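Local coordinates for Methylcobalamin\: coenzyme M methyltransferase (Methanosarcina mazei, PDB 4AY7), which catalyses zinc-dependent transfer of a methyl group from a methylated corrinoid to coenzyme M, a step of methanogenesis, at residues P32-T37 with I318-P323; R18-L23 with A204-I209; S73-V78 with A338-R343. All coordinates share one frame; numbering follows the deposited sequence.

How the contacts relate
Contact 1 lies between the other two, its centre about 10 Å from that of contact 2 and about 9 Å from that of contact 3, whose centres are about 16 Å apart. Helix 18-23 packs on strand 320-323, with Leu19 CD1 3.7 Å from Val320 CG2. On the other flank Val33 O lies 2.8 Å from Glu76 N, probably a hydrogen bond, so Pro32-Thr37 spans the gap between the outermost sheet strands, 78-80 and 320-323. Between side chains, Thr37 of contact 1 is about 4 Å from the zinc ligand His246 and Val206 of contact 2 about 10 Å; Thr37 is about 6 Å from the zinc. Leu75 of contact 3 is about 10 Å from Gln38, which binds coenzyme M.

Contact 1 (P32-T37 with I318-P323); sequences PVCSVT and IDVLAP. With MG (magnesium ion), chain D.
A single parallel bridge joins Val33 to Leu321, although Pro32-Thr37 forms no regular strand. Both backbone polar atoms of Leu321 are used: its N donates to Pro32 O at 2.9 Å, and its O accepts from Cys34 N with an N-H...O angle of 156°. The C=O...N angle of 177° at the second bond places the donor almost straight ahead of the carbonyl.

Val33 and Leu321 run alongside each other in the same direction, with CG2 and CD2 4.0 Å apart. One residue earlier in each segment, Pro32 CG meets Val320 CG2 at 3.8 Å, the side chains nearly perpendicular. A chi1 of -171° swings Ser35 OG to the Pro323 side, 3.8 Å from its CD, and OG donates to Thr37 O at 2.9 Å, from above that carbonyl plane. With an alanine here in place of Ser35, Thr37 O would probably lose this donor, and the ring of Pro323 the hydroxyl lying against it.

A water bridges Val36 N, Thr37 OG1 and Pro323 O; Thr37 OG1 also bonds the backbone O of the zinc ligand Cys325. At the other end Asp319 OD1 binds magnesium at 2.2 Å, while OD2 pairs with Lys279. With Glu76 bonded on its far side, Pro32-Thr37 takes the position that closes a TIM barrel.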
# COMPACT_ATOMS: atom_id res chain seq x y z
N PRO A 32 0.40 16.97 3.26
CA PRO A 32 -0.61 16.12 3.95
C PRO A 32 0.08 15.07 4.75
O PRO A 32 1.21 14.66 4.39
CB PRO A 32 -1.35 15.43 2.82
CG PRO A 32 -0.44 15.49 1.70
CD PRO A 32 0.48 16.65 1.83
N VAL A 33 -0.57 14.65 5.83
CA VAL A 33 -0.05 13.59 6.69
C VAL A 33 -1.06 12.49 6.72
O VAL A 33 -2.20 12.70 7.12
CB VAL A 33 0.34 14.06 8.09
CG1 VAL A 33 -0.81 14.81 8.78
CG2 VAL A 33 0.93 12.92 8.90
N CYS A 34 -0.62 11.35 6.25
CA CYS A 34 -1.53 10.17 6.24
C CYS A 34 -0.75 8.91 6.06
O CYS A 34 0.48 8.96 6.08
CB CYS A 34 -2.57 10.30 5.15
SG CYS A 34 -1.89 10.14 3.54
N SER A 35 -1.44 7.77 5.96
CA SER A 35 -0.79 6.49 5.63
C SER A 35 -1.36 5.91 4.39
O SER A 35 -2.59 5.92 4.20
CB SER A 35 -0.93 5.53 6.82
OG SER A 35 -0.13 4.40 6.57
N VAL A 36 -0.49 5.41 3.52
CA VAL A 36 -0.86 4.73 2.33
C VAL A 36 -0.66 3.23 2.58
O VAL A 36 -1.03 2.42 1.76
CB VAL A 36 -0.12 5.22 1.05
CG1 VAL A 36 -0.39 6.71 0.83
CG2 VAL A 36 1.40 5.02 1.15
N THR A 37 -0.13 2.88 3.74
CA THR A 37 0.13 1.50 4.06
C THR A 37 -0.87 1.13 5.20
O THR A 37 -1.58 2.00 5.69
CB THR A 37 1.58 1.37 4.55
OG1 THR A 37 1.79 2.32 5.60
CG2 THR A 37 2.57 1.71 3.38
N ILE A 318 9.85 15.57 1.66
CA ILE A 318 8.81 14.58 1.49
C ILE A 318 7.53 15.23 1.01
O ILE A 318 7.22 16.36 1.39
CB ILE A 318 8.59 13.82 2.82
CG1 ILE A 318 8.13 12.41 2.52
CG2 ILE A 318 7.60 14.54 3.78
CD1 ILE A 318 9.26 11.47 2.05
N ASP A 319 6.82 14.56 0.10
CA ASP A 319 5.64 15.09 -0.48
C ASP A 319 4.38 14.81 0.30
O ASP A 319 3.42 15.60 0.27
CB ASP A 319 5.55 14.64 -1.91
CG ASP A 319 6.76 15.07 -2.71
OD1 ASP A 319 6.88 16.29 -2.89
OD2 ASP A 319 7.64 14.26 -3.07
N VAL A 320 4.34 13.65 0.90
CA VAL A 320 3.27 13.18 1.76
C VAL A 320 3.92 12.52 2.99
O VAL A 320 4.71 11.55 2.83
CB VAL A 320 2.34 12.15 1.10
CG1 VAL A 320 1.40 11.54 2.16
CG2 VAL A 320 1.54 12.78 -0.09
N LEU A 321 3.69 13.09 4.15
CA LEU A 321 4.34 12.57 5.38
C LEU A 321 3.56 11.34 5.82
O LEU A 321 2.31 11.38 5.96
CB LEU A 321 4.34 13.58 6.48
CG LEU A 321 4.89 13.22 7.86
CD1 LEU A 321 6.34 12.82 7.68
CD2 LEU A 321 4.70 14.26 8.97
N ALA A 322 4.29 10.25 6.03
CA ALA A 322 3.63 8.95 6.31
C ALA A 322 4.59 7.96 6.94
O ALA A 322 5.79 8.13 6.83
CB ALA A 322 3.04 8.36 5.00
N PRO A 323 4.05 6.83 7.52
CA PRO A 323 4.90 5.73 7.96
C PRO A 323 5.68 5.17 6.75
O PRO A 323 5.16 5.13 5.63
CB PRO A 323 3.89 4.72 8.50
CG PRO A 323 2.70 5.56 8.89
CD PRO A 323 2.63 6.60 7.84
MG MG D . 7.44 18.37 -3.28
O HOH W 1 2.33 4.87 4.80
O HOH W 2 5.81 19.20 -2.41
O HOH W 3 8.96 18.76 -1.92

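Contact 2 (R18-L23 with A204-I209); sequences RLLAAL and ADVIAI
Helix 18-23 passes strand 206-209 with the two axes 11.3 Å apart at closest and 55° between their directions, Leu20 and Val206 being the residues with the nearest CA atoms. In this TIM barrel the helix belongs to the stretch ahead of the first barrel strand, and its leucines also touch Pro149, Val242 and Val320, at or next to the starts of three other strands. It therefore covers the N-terminal mouth of the barrel, the end at which strand 206-210 begins.

The contact is wholly apolar in its side chains and converges on one residue. Val206 presents CG2, which three leucines approach in three different ways. Leu19 lies nearly perpendicular to the valine, bringing CD2 to 4.1 Å from CG2. Leu20 runs by it head to tail, its CD2 4.0 Å from Val206 CG2; with CG anti to the carbonyl carbon (chi1 -71°), its end comes nearer to the strand than the direction of its CB suggests. Leu23 CD1 meets Val206 CG2 tip to tip at 3.9 Å, with CG1 next at 4.1 Å, and Leu23 continues on to Val242 and Val244 of the neighbouring strand.

Ile207, next in the strand, turns the other way and packs on helix 178-202, as expected from the in-out alternation along a barrel strand. Asp205 sends its carboxylate to Arg141, while its backbone O lies 3.7 Å from Leu20 CD2.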
# COMPACT_ATOMS: atom_id res chain seq x y z
N ARG A 18 -5.96 18.22 -1.38
CA ARG A 18 -4.55 18.39 -1.00
C ARG A 18 -3.79 17.11 -1.27
O ARG A 18 -2.64 17.16 -1.74
CB ARG A 18 -4.41 18.76 0.46
CG ARG A 18 -2.99 19.01 0.92
CD ARG A 18 -2.90 19.35 2.39
NE ARG A 18 -3.57 20.63 2.70
CZ ARG A 18 -4.66 20.77 3.46
NH1 ARG A 18 -5.27 19.75 3.99
NH2 ARG A 18 -5.16 21.98 3.68
N LEU A 19 -4.37 15.95 -0.88
CA LEU A 19 -3.63 14.69 -1.08
C LEU A 19 -3.33 14.46 -2.55
O LEU A 19 -2.22 14.08 -2.92
CB LEU A 19 -4.32 13.45 -0.44
CG LEU A 19 -3.57 12.10 -0.57
CD1 LEU A 19 -2.14 12.21 -0.01
CD2 LEU A 19 -4.38 10.93 0.04
N LEU A 20 -4.33 14.62 -3.38
CA LEU A 20 -4.21 14.39 -4.80
C LEU A 20 -3.21 15.41 -5.44
O LEU A 20 -2.33 15.06 -6.23
CB LEU A 20 -5.63 14.49 -5.43
CG LEU A 20 -6.57 13.33 -5.11
CD1 LEU A 20 -7.91 13.66 -5.71
CD2 LEU A 20 -6.08 11.99 -5.61
N ALA A 21 -3.34 16.65 -5.05
CA ALA A 21 -2.37 17.71 -5.50
C ALA A 21 -0.94 17.34 -5.10
O ALA A 21 0.02 17.33 -5.95
CB ALA A 21 -2.78 19.08 -4.98
N ALA A 22 -0.78 16.96 -3.85
CA ALA A 22 0.55 16.53 -3.38
C ALA A 22 1.20 15.43 -4.13
O ALA A 22 2.39 15.48 -4.43
CB ALA A 22 0.52 16.24 -1.88
N LEU A 23 0.41 14.36 -4.38
CA LEU A 23 0.88 13.21 -5.09
C LEU A 23 1.19 13.56 -6.53
O LEU A 23 2.15 13.06 -7.10
CB LEU A 23 -0.10 12.00 -4.96
CG LEU A 23 -0.22 11.38 -3.57
CD1 LEU A 23 -1.42 10.41 -3.42
CD2 LEU A 23 1.16 10.76 -3.22
N ALA A 204 -12.64 4.79 -3.90
CA ALA A 204 -11.21 5.06 -3.59
C ALA A 204 -10.70 6.14 -4.50
O ALA A 204 -11.00 6.19 -5.70
CB ALA A 204 -10.32 3.81 -3.73
N ASP A 205 -9.88 7.00 -3.92
CA ASP A 205 -9.29 8.17 -4.60
C ASP A 205 -7.86 7.92 -5.04
O ASP A 205 -7.38 8.54 -6.02
CB ASP A 205 -9.32 9.38 -3.66
CG ASP A 205 -10.75 9.78 -3.27
OD1 ASP A 205 -11.62 10.10 -4.14
OD2 ASP A 205 -11.06 9.66 -2.08
N VAL A 206 -7.17 7.10 -4.26
CA VAL A 206 -5.81 6.71 -4.52
C VAL A 206 -5.77 5.20 -4.42
O VAL A 206 -6.38 4.67 -3.50
CB VAL A 206 -4.92 7.33 -3.42
CG1 VAL A 206 -3.48 6.82 -3.56
CG2 VAL A 206 -4.99 8.84 -3.48
N ILE A 207 -5.04 4.51 -5.28
CA ILE A 207 -4.80 3.08 -5.12
C ILE A 207 -3.34 3.03 -4.79
O ILE A 207 -2.56 3.50 -5.60
CB ILE A 207 -5.13 2.17 -6.37
CG1 ILE A 207 -6.59 2.42 -6.75
CG2 ILE A 207 -4.80 0.71 -6.04
CD1 ILE A 207 -7.61 2.00 -5.65
N ALA A 208 -3.01 2.44 -3.65
CA ALA A 208 -1.66 2.16 -3.21
C ALA A 208 -1.32 0.68 -3.22
O ALA A 208 -1.93 -0.15 -2.47
CB ALA A 208 -1.48 2.71 -1.82
N ILE A 209 -0.37 0.28 -4.07
CA ILE A 209 -0.03 -1.10 -4.11
C ILE A 209 1.23 -1.36 -3.32
O ILE A 209 2.16 -0.57 -3.32
CB ILE A 209 0.08 -1.65 -5.53
CG1 ILE A 209 1.30 -1.15 -6.25
CG2 ILE A 209 -1.24 -1.37 -6.31
CD1 ILE A 209 1.47 -1.70 -7.66

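Contact 3 (S73-V78 with A338-R343); sequences SGLEAV and ALVAAR
Val340 CG2 sits against the bend Ser73-Leu75, and this is the tightly packed part of the contact: the methyl is 3.6 Å from Ser73 O and equally far from Gly74 O, and 4.0 Å from Leu75 CD2. Gly74, with positive phi, is where the chain leaves the helical conformation after helix 59-71; Ser73 OG accepts from Leu75 N at 3.2 Å in an ST turn and is also bonded to Asn69.

Beside it lies the polar part, where Glu76 and Arg343 meet end-on in a doubly bonded salt bridge. Arg343 NH1 donates to Glu76 OE1 and Arg343 NH2 to Glu76 OE2, each at 2.8 Å. The flat groups are not coplanar, their planes standing 51° apart. OE2 lies in the guanidinium plane, but NH2 reaches it from above the carboxylate; OE1 is met on its syn side but 28° out of the carboxylate plane. Glu76 is extended beyond CG, whereas Arg343 leaves the helix with CG anti to its N (chi1 -167°) and then bends at chi2 and chi3, which turns its nitrogens back toward the acid. Solvent reaches both parts: Gly74, Val340 and Glu76 are partly exposed, while Arg343 is buried.

The contact thus fastens the last helix, 333-346, to the loop leading into strand 78-80, at the seam of the TIM barrel between strands 78-80 and 320-323. Each charged group has a further partner in the Val31-Val33 part of the same chain: Val33 N for Glu76 OE1, Val31 O for Arg343 NH1. Two N-H donors from Arg343, and Val33 N on OE1, would probably hold the Glu76 carboxylate in its ionised form and balance the buried guanidinium.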
# COMPACT_ATOMS: atom_id res chain seq x y z
N SER A 73 -6.84 9.47 15.20
CA SER A 73 -5.41 9.72 15.04
C SER A 73 -5.09 11.06 14.36
O SER A 73 -4.01 11.58 14.56
CB SER A 73 -4.76 8.63 14.21
OG SER A 73 -5.33 8.65 12.89
N GLY A 74 -6.00 11.53 13.53
CA GLY A 74 -5.86 12.69 12.75
C GLY A 74 -5.13 12.46 11.42
O GLY A 74 -4.86 13.44 10.71
N LEU A 75 -4.86 11.21 11.04
CA LEU A 75 -4.33 10.91 9.69
C LEU A 75 -5.37 11.40 8.71
O LEU A 75 -6.59 11.26 8.94
CB LEU A 75 -4.01 9.47 9.48
CG LEU A 75 -2.90 8.88 10.37
CD1 LEU A 75 -2.82 7.41 10.05
CD2 LEU A 75 -1.58 9.64 10.16
N GLU A 76 -4.87 12.03 7.65
CA GLU A 76 -5.71 12.76 6.72
C GLU A 76 -6.15 11.95 5.54
O GLU A 76 -6.36 12.49 4.49
CB GLU A 76 -4.96 14.03 6.33
CG GLU A 76 -4.80 14.94 7.55
CD GLU A 76 -3.97 16.21 7.32
OE1 GLU A 76 -3.09 16.28 6.41
OE2 GLU A 76 -4.26 17.20 8.05
N ALA A 77 -6.41 10.66 5.76
CA ALA A 77 -6.99 9.79 4.72
C ALA A 77 -7.54 8.58 5.45
O ALA A 77 -7.24 8.38 6.62
CB ALA A 77 -5.95 9.33 3.72
N VAL A 78 -8.38 7.81 4.79
CA VAL A 78 -8.83 6.52 5.37
C VAL A 78 -8.30 5.46 4.46
O VAL A 78 -8.60 5.51 3.25
CB VAL A 78 -10.35 6.40 5.44
CG1 VAL A 78 -10.78 5.03 6.05
CG2 VAL A 78 -10.94 7.53 6.29
N ALA A 338 1.55 11.58 16.95
CA ALA A 338 2.81 12.32 16.96
C ALA A 338 3.20 12.64 15.55
O ALA A 338 3.81 13.66 15.33
CB ALA A 338 3.91 11.56 17.68
N LEU A 339 2.87 11.82 14.55
CA LEU A 339 3.11 12.23 13.15
C LEU A 339 2.42 13.50 12.70
O LEU A 339 2.99 14.38 12.03
CB LEU A 339 2.65 11.14 12.16
CG LEU A 339 3.57 10.01 11.81
CD1 LEU A 339 2.93 9.08 10.74
CD2 LEU A 339 4.95 10.54 11.43
N VAL A 340 1.16 13.56 13.00
CA VAL A 340 0.29 14.63 12.67
C VAL A 340 0.75 15.87 13.40
O VAL A 340 0.89 16.96 12.78
CB VAL A 340 -1.18 14.32 13.05
CG1 VAL A 340 -2.03 15.56 12.75
CG2 VAL A 340 -1.64 13.05 12.32
N ALA A 341 1.08 15.72 14.69
CA ALA A 341 1.59 16.86 15.47
C ALA A 341 2.90 17.44 14.86
O ALA A 341 3.02 18.62 14.71
CB ALA A 341 1.78 16.49 16.96
N ALA A 342 3.83 16.59 14.44
CA ALA A 342 5.05 17.06 13.79
C ALA A 342 4.75 17.90 12.53
O ALA A 342 5.42 18.89 12.20
CB ALA A 342 5.94 15.86 13.48
N ARG A 343 3.74 17.48 11.79
CA ARG A 343 3.40 18.19 10.57
C ARG A 343 2.86 19.56 10.99
O ARG A 343 3.24 20.57 10.45
CB ARG A 343 2.37 17.43 9.74
CG ARG A 343 2.16 17.90 8.31
CD ARG A 343 1.36 19.16 8.14
NE ARG A 343 0.08 19.07 8.86
CZ ARG A 343 -1.04 18.69 8.31
NH1 ARG A 343 -1.10 18.19 7.10
NH2 ARG A 343 -2.12 18.69 9.02